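Local coordinates for cell wall surface anchor family protein (Streptococcus pneumoniae, PDB 4OQ1), which serves as an ancillary pilin of the pneumococcal pilus and probably tethers the fibre to the bacterial cell wall, at residues Gly106-Arg111 with Phe125-Thr130; Gly258-Met263 with Phe338-Asp343. The protein carries 3 engineered substitutions. All coordinates share one frame; numbering follows the deposited sequence.

How the interactions relate
Interactions 1 and 2 sit on opposite sides of the chain's centre, about 77 Å apart between their centres and about 61 Å between nearest atoms. They come in series along the chain, with the prealbumin-like region 149-254 between them. Interaction 1 joins two neighbouring strands, 106-110 and 120-129, within one mixed sheet near the N-terminal end. Interaction 2 packs strand 260-266 of a three-stranded sheet against strand 336-340 of a separate five-stranded sheet, in the C-terminal prealbumin-like domain. The pair thus illustrates two ways of building the separate beta domains of an elongated pilin: backbone hydrogen bonding inside a sheet, and side-chain packing between sheets.

Interaction 1 of 2, residues Gly106-Arg111 with Phe125-Thr130; sequences GLYYVR and FLFEMT
F125 leans its ring against V110, whose CB lies over one ring face, 4.0 Å from the centroid of the F125 ring. CG of F125 falls between its own backbone N and carbonyl carbon (chi1 57°), which tips the ring toward the neighbouring strand, and the two side chains run side by side. Beneath them the backbones exchange two hydrogen bonds, V110 N reaching F125 O at 2.9 Å. L126 points to the other face of the sheet. Its CD2 meets Y109 CD1 at 3.8 Å, its CD1 approaches L107 CD1, and I69 and V70 of helix 66-73 cover it from beyond. F127 lies on the same side of the sheet as F125: Y108 CB stands over the face of the F127 ring, 3.8 Å from its centroid, whereas V110 CG2 comes in at the edge, 3.6 Å from F127 CE2. The Y108 and F127 rings are nearly parallel, with planes at 24°, but slid so far apart that they barely overlap. Their backbones pair through Y108 N to F127 O and F127 N to Y108 O; Y108 OH donates a hydrogen bond to P104 O. At E128 the contact is made by CB, 3.8 Å from L107 CD1. M129 closes the series with two backbone hydrogen bonds to G106, M129 N to G106 O at 2.9 Å, while its side chain bends away toward H28 and L30. G106 adopts backbone angles that call for glycine. Y108, V110, F125, F127 and M129 share one largely buried side, where L32 and L30 of strand 28-33 pack on the two phenylalanines; L107, Y109, L126 and E128 share the other. Alternating hydrogen-bonded and non-hydrogen-bonded pairs make this a regular antiparallel strand pair inside a mixed beta sheet, with a helix packed on one side.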
loop_
_atom_site.group_PDB
_atom_site.type_symbol
_atom_site.label_atom_id
_atom_site.label_comp_id
_atom_site.label_asym_id
_atom_site.label_seq_id
_atom_site.Cartn_x
_atom_site.Cartn_y
_atom_site.Cartn_z
ATOM N N GLY A 106 2.847 43.332 -17.799
ATOM C CA GLY A 106 1.408 43.124 -17.710
ATOM C C GLY A 106 0.941 42.568 -16.377
ATOM O O GLY A 106 1.737 42.243 -15.502
ATOM N N LEU A 107 -0.388 42.480 -16.193
ATOM C CA LEU A 107 -0.955 41.960 -14.975
ATOM C C LEU A 107 -1.707 40.697 -15.413
ATOM O O LEU A 107 -2.487 40.729 -16.308
ATOM C CB LEU A 107 -1.878 42.977 -14.350
ATOM C CG LEU A 107 -2.680 42.553 -13.125
ATOM C CD1 LEU A 107 -1.795 42.158 -11.973
ATOM C CD2 LEU A 107 -3.640 43.661 -12.718
ATOM N N TYR A 108 -1.330 39.588 -14.821
ATOM C CA TYR A 108 -1.638 38.269 -15.348
ATOM C C TYR A 108 -2.390 37.440 -14.299
ATOM O O TYR A 108 -2.109 37.537 -13.142
ATOM C CB TYR A 108 -0.388 37.620 -15.718
ATOM C CG TYR A 108 0.314 38.237 -16.885
ATOM C CD1 TYR A 108 -0.039 37.952 -18.177
ATOM C CD2 TYR A 108 1.491 38.988 -16.657
ATOM C CE1 TYR A 108 0.648 38.505 -19.253
ATOM C CE2 TYR A 108 2.228 39.518 -17.709
ATOM C CZ TYR A 108 1.802 39.293 -19.009
ATOM O OH TYR A 108 2.528 39.807 -20.034
ATOM N N TYR A 109 -3.431 36.702 -14.719
ATOM C CA TYR A 109 -4.146 35.826 -13.835
ATOM C C TYR A 109 -3.807 34.390 -14.223
ATOM O O TYR A 109 -3.790 34.043 -15.422
ATOM C CB TYR A 109 -5.675 36.037 -14.078
ATOM C CG TYR A 109 -6.578 35.103 -13.392
ATOM C CD1 TYR A 109 -6.571 34.977 -11.993
ATOM C CD2 TYR A 109 -7.579 34.455 -14.089
ATOM C CE1 TYR A 109 -7.460 34.090 -11.341
ATOM C CE2 TYR A 109 -8.423 33.560 -13.469
ATOM C CZ TYR A 109 -8.430 33.415 -12.086
ATOM O OH TYR A 109 -9.333 32.614 -11.404
ATOM N N VAL A 110 -3.583 33.551 -13.216
ATOM C CA VAL A 110 -3.273 32.085 -13.391
ATOM C C VAL A 110 -4.332 31.286 -12.620
ATOM O O VAL A 110 -4.769 31.703 -11.541
ATOM C CB VAL A 110 -1.897 31.743 -12.829
ATOM C CG1 VAL A 110 -1.550 30.253 -12.892
ATOM C CG2 VAL A 110 -0.848 32.591 -13.519
ATOM N N ARG A 111 -4.798 30.222 -13.241
ATOM C CA ARG A 111 -5.675 29.255 -12.628
ATOM C C ARG A 111 -5.085 27.875 -12.364
ATOM O O ARG A 111 -5.565 27.136 -11.493
ATOM C CB ARG A 111 -6.865 29.083 -13.533
ATOM C CG ARG A 111 -8.009 30.015 -13.136
ATOM C CD ARG A 111 -9.306 29.787 -13.902
ATOM N NE ARG A 111 -10.194 28.856 -13.224
ATOM C CZ ARG A 111 -11.031 29.195 -12.261
ATOM N NH1 ARG A 111 -11.075 30.453 -11.839
ATOM N NH2 ARG A 111 -11.854 28.291 -11.747
ATOM N N PHE A 125 -3.948 32.853 -8.780
ATOM C CA PHE A 125 -3.288 34.047 -8.289
ATOM C C PHE A 125 -3.077 35.049 -9.409
ATOM O O PHE A 125 -3.218 34.724 -10.629
ATOM C CB PHE A 125 -1.950 33.702 -7.620
ATOM C CG PHE A 125 -0.996 32.953 -8.505
ATOM C CD1 PHE A 125 -1.082 31.579 -8.726
ATOM C CD2 PHE A 125 0.009 33.638 -9.161
ATOM C CE1 PHE A 125 -0.208 30.964 -9.589
ATOM C CE2 PHE A 125 0.887 33.009 -9.990
ATOM C CZ PHE A 125 0.813 31.667 -10.175
ATOM N N LEU A 126 -2.594 36.223 -9.026
ATOM C CA LEU A 126 -2.206 37.185 -10.020
ATOM C C LEU A 126 -0.743 37.401 -9.825
ATOM O O LEU A 126 -0.242 37.258 -8.723
ATOM C CB LEU A 126 -2.865 38.553 -9.742
ATOM C CG LEU A 126 -4.357 38.800 -9.777
ATOM C CD1 LEU A 126 -4.654 40.280 -9.711
ATOM C CD2 LEU A 126 -4.897 38.236 -11.036
ATOM N N PHE A 127 -0.097 37.730 -10.905
ATOM C CA PHE A 127 1.223 38.332 -10.822
ATOM C C PHE A 127 1.389 39.569 -11.746
ATOM O O PHE A 127 0.821 39.625 -12.817
ATOM C CB PHE A 127 2.316 37.259 -11.041
ATOM C CG PHE A 127 2.404 36.672 -12.413
ATOM C CD1 PHE A 127 3.234 37.234 -13.383
ATOM C CD2 PHE A 127 1.593 35.614 -12.764
ATOM C CE1 PHE A 127 3.383 36.671 -14.641
ATOM C CE2 PHE A 127 1.668 35.066 -14.048
ATOM C CZ PHE A 127 2.534 35.602 -14.991
ATOM N N GLU A 128 2.351 40.451 -11.423
ATOM C CA GLU A 128 2.474 41.664 -12.230
ATOM C C GLU A 128 3.944 41.820 -12.586
ATOM O O GLU A 128 4.802 41.690 -11.705
ATOM C CB GLU A 128 1.913 42.844 -11.474
ATOM C CG GLU A 128 2.109 44.143 -12.243
ATOM C CD GLU A 128 1.559 45.335 -11.554
ATOM O OE1 GLU A 128 0.668 45.935 -12.136
ATOM O OE2 GLU A 128 2.001 45.671 -10.435
ATOM N N MET A 129 4.194 41.961 -13.903
ATOM C CA MET A 129 5.486 42.412 -14.455
ATOM C C MET A 129 5.478 43.926 -14.849
ATOM O O MET A 129 4.715 44.350 -15.658
ATOM C CB MET A 129 5.720 41.541 -15.677
ATOM C CG MET A 129 5.876 40.062 -15.285
ATOM S SD MET A 129 7.218 39.825 -14.092
ATOM C CE MET A 129 7.474 38.059 -14.390
ATOM N N THR A 130 6.347 44.725 -14.245
ATOM C CA THR A 130 6.495 46.106 -14.687
ATOM C C THR A 130 7.958 46.388 -15.050
ATOM O O THR A 130 8.815 45.560 -14.799
ATOM C CB THR A 130 6.035 47.053 -13.591
ATOM O OG1 THR A 130 6.983 47.049 -12.544
ATOM C CG2 THR A 130 4.741 46.641 -13.046
#

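Interaction 2 of 2, residues Gly258-Met263 with Phe338-Asp343; sequences GNVDFM and FTIGKD
F262 points the edge of its ring at the face of F338, with CZ over the centre of the other ring and 3.8 Å from F338 CG. The two planes stand at 85° and the centroids 5.1 Å apart, a T-shaped (edge-to-face) pair. CG of F262 lies opposite its own carbonyl carbon (chi1 -61°), aiming the ring across the gap between the strands. V260 extends the same apolar surface: its CG2 touches I340 CD1 at 3.5 Å and F338 CD1 at 3.9 Å. The other branch of I340, CG2, rests 3.7 Å from G258 CA, so this one side chain spans both the start of strand 260-266 and the glycine leading into it. Strands 260-263 and 338-340 run antiparallel in direction, but their axes approach no closer than 9.6 Å, too far for backbone pairing, and they belong to different sheets. L320 of strand 316-322 touches both phenylalanines, V352 lies on F262, and the F308 ring meets F262, enclosing the aromatic pair within a beta sandwich, as expected of a prealbumin-like (CnaB) domain. Polar neighbours are turned elsewhere: N259 OD1 takes a hydrogen bond from G312 N, D261 forms a salt bridge with R309, and T339 pairs with T317. With no hydrogen bond crossing between the two segments, cohesion between them comes from apolar contact plus the weak electrostatic attraction of a ring edge to a ring face.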
loop_
_atom_site.group_PDB
_atom_site.type_symbol
_atom_site.label_atom_id
_atom_site.label_comp_id
_atom_site.label_asym_id
_atom_site.label_seq_id
_atom_site.Cartn_x
_atom_site.Cartn_y
_atom_site.Cartn_z
ATOM N N GLY A 258 -0.725 -24.547 21.048
ATOM C CA GLY A 258 -0.625 -25.827 21.771
ATOM C C GLY A 258 0.613 -26.617 21.393
ATOM O O GLY A 258 1.444 -26.146 20.572
ATOM N N ASN A 259 0.769 -27.804 22.019
ATOM C CA ASN A 259 2.022 -28.620 21.881
ATOM C C ASN A 259 1.646 -30.018 21.541
ATOM O O ASN A 259 0.511 -30.488 21.802
ATOM C CB ASN A 259 2.874 -28.611 23.163
ATOM C CG ASN A 259 2.976 -27.231 23.789
ATOM O OD1 ASN A 259 3.171 -26.255 23.105
ATOM N ND2 ASN A 259 2.819 -27.153 25.109
ATOM N N VAL A 260 2.606 -30.738 20.975
ATOM C CA VAL A 260 2.361 -32.152 20.692
ATOM C C VAL A 260 3.656 -32.899 20.935
ATOM O O VAL A 260 4.718 -32.485 20.520
ATOM C CB VAL A 260 1.861 -32.450 19.272
ATOM C CG1 VAL A 260 1.502 -33.933 19.102
ATOM C CG2 VAL A 260 0.658 -31.617 18.968
ATOM N N ASP A 261 3.530 -34.006 21.633
ATOM C CA ASP A 261 4.673 -34.898 21.934
ATOM C C ASP A 261 4.536 -36.065 21.040
ATOM O O ASP A 261 3.469 -36.636 20.941
ATOM C CB ASP A 261 4.539 -35.411 23.341
ATOM C CG ASP A 261 4.969 -34.386 24.360
ATOM O OD1 ASP A 261 6.058 -33.763 24.203
ATOM O OD2 ASP A 261 4.190 -34.191 25.321
ATOM N N PHE A 262 5.634 -36.437 20.442
ATOM C CA PHE A 262 5.690 -37.606 19.607
ATOM C C PHE A 262 6.721 -38.662 20.121
ATOM O O PHE A 262 7.752 -38.347 20.760
ATOM C CB PHE A 262 6.068 -37.234 18.150
ATOM C CG PHE A 262 5.093 -36.309 17.476
ATOM C CD1 PHE A 262 3.993 -36.854 16.792
ATOM C CD2 PHE A 262 5.371 -35.011 17.414
ATOM C CE1 PHE A 262 3.095 -36.056 16.184
ATOM C CE2 PHE A 262 4.463 -34.167 16.772
ATOM C CZ PHE A 262 3.312 -34.710 16.182
ATOM N N MET A 263 6.464 -39.896 19.700
ATOM C CA MET A 263 7.456 -41.005 19.850
ATOM C C MET A 263 7.487 -41.932 18.623
ATOM O O MET A 263 6.428 -42.498 18.180
ATOM C CB MET A 263 7.162 -41.836 21.103
ATOM C CG MET A 263 8.338 -42.742 21.428
ATOM S SD MET A 263 7.972 -43.965 22.709
ATOM C CE MET A 263 9.242 -45.128 22.324
ATOM N N PHE A 338 -1.456 -34.204 11.998
ATOM C CA PHE A 338 -1.824 -33.969 13.396
ATOM C C PHE A 338 -2.484 -32.633 13.496
ATOM O O PHE A 338 -2.169 -31.724 12.725
ATOM C CB PHE A 338 -0.644 -34.086 14.375
ATOM C CG PHE A 338 0.467 -33.111 14.177
ATOM C CD1 PHE A 338 0.675 -32.113 15.084
ATOM C CD2 PHE A 338 1.336 -33.214 13.138
ATOM C CE1 PHE A 338 1.661 -31.204 14.891
ATOM C CE2 PHE A 338 2.335 -32.339 12.944
ATOM C CZ PHE A 338 2.555 -31.333 13.858
ATOM N N THR A 339 -3.333 -32.487 14.526
ATOM C CA THR A 339 -4.229 -31.320 14.700
ATOM C C THR A 339 -3.943 -30.826 16.058
ATOM O O THR A 339 -3.865 -31.607 16.990
ATOM C CB THR A 339 -5.706 -31.731 14.548
ATOM O OG1 THR A 339 -5.904 -31.988 13.171
ATOM C CG2 THR A 339 -6.651 -30.537 14.897
ATOM N N ILE A 340 -3.640 -29.548 16.163
ATOM C CA ILE A 340 -3.521 -28.884 17.475
ATOM C C ILE A 340 -4.826 -28.158 17.834
ATOM O O ILE A 340 -5.315 -27.377 17.044
ATOM C CB ILE A 340 -2.340 -27.976 17.425
ATOM C CG1 ILE A 340 -1.167 -28.802 16.996
ATOM C CG2 ILE A 340 -2.143 -27.245 18.746
ATOM C CD1 ILE A 340 0.090 -28.419 17.655
ATOM N N GLY A 341 -5.350 -28.373 19.046
ATOM C CA GLY A 341 -6.709 -27.885 19.359
ATOM C C GLY A 341 -6.985 -27.967 20.826
ATOM O O GLY A 341 -6.185 -28.508 21.574
ATOM N N LYS A 342 -8.095 -27.379 21.248
ATOM C CA LYS A 342 -8.482 -27.383 22.661
ATOM C C LYS A 342 -8.830 -28.798 23.178
ATOM O O LYS A 342 -8.554 -29.081 24.333
ATOM C CB LYS A 342 -9.681 -26.450 22.881
ATOM C CG LYS A 342 -10.024 -26.203 24.342
ATOM C CD LYS A 342 -11.083 -25.114 24.477
ATOM C CE LYS A 342 -11.622 -25.014 25.905
ATOM N NZ LYS A 342 -12.855 -25.825 26.122
ATOM N N ASP A 343 -9.424 -29.661 22.345
ATOM C CA ASP A 343 -9.851 -31.014 22.786
ATOM C C ASP A 343 -8.831 -31.787 23.635
ATOM O O ASP A 343 -7.936 -32.441 23.094
ATOM C CB ASP A 343 -10.257 -31.874 21.580
ATOM C CG ASP A 343 -11.726 -31.728 21.234
ATOM O OD1 ASP A 343 -12.461 -31.172 22.082
ATOM O OD2 ASP A 343 -12.152 -32.165 20.137
#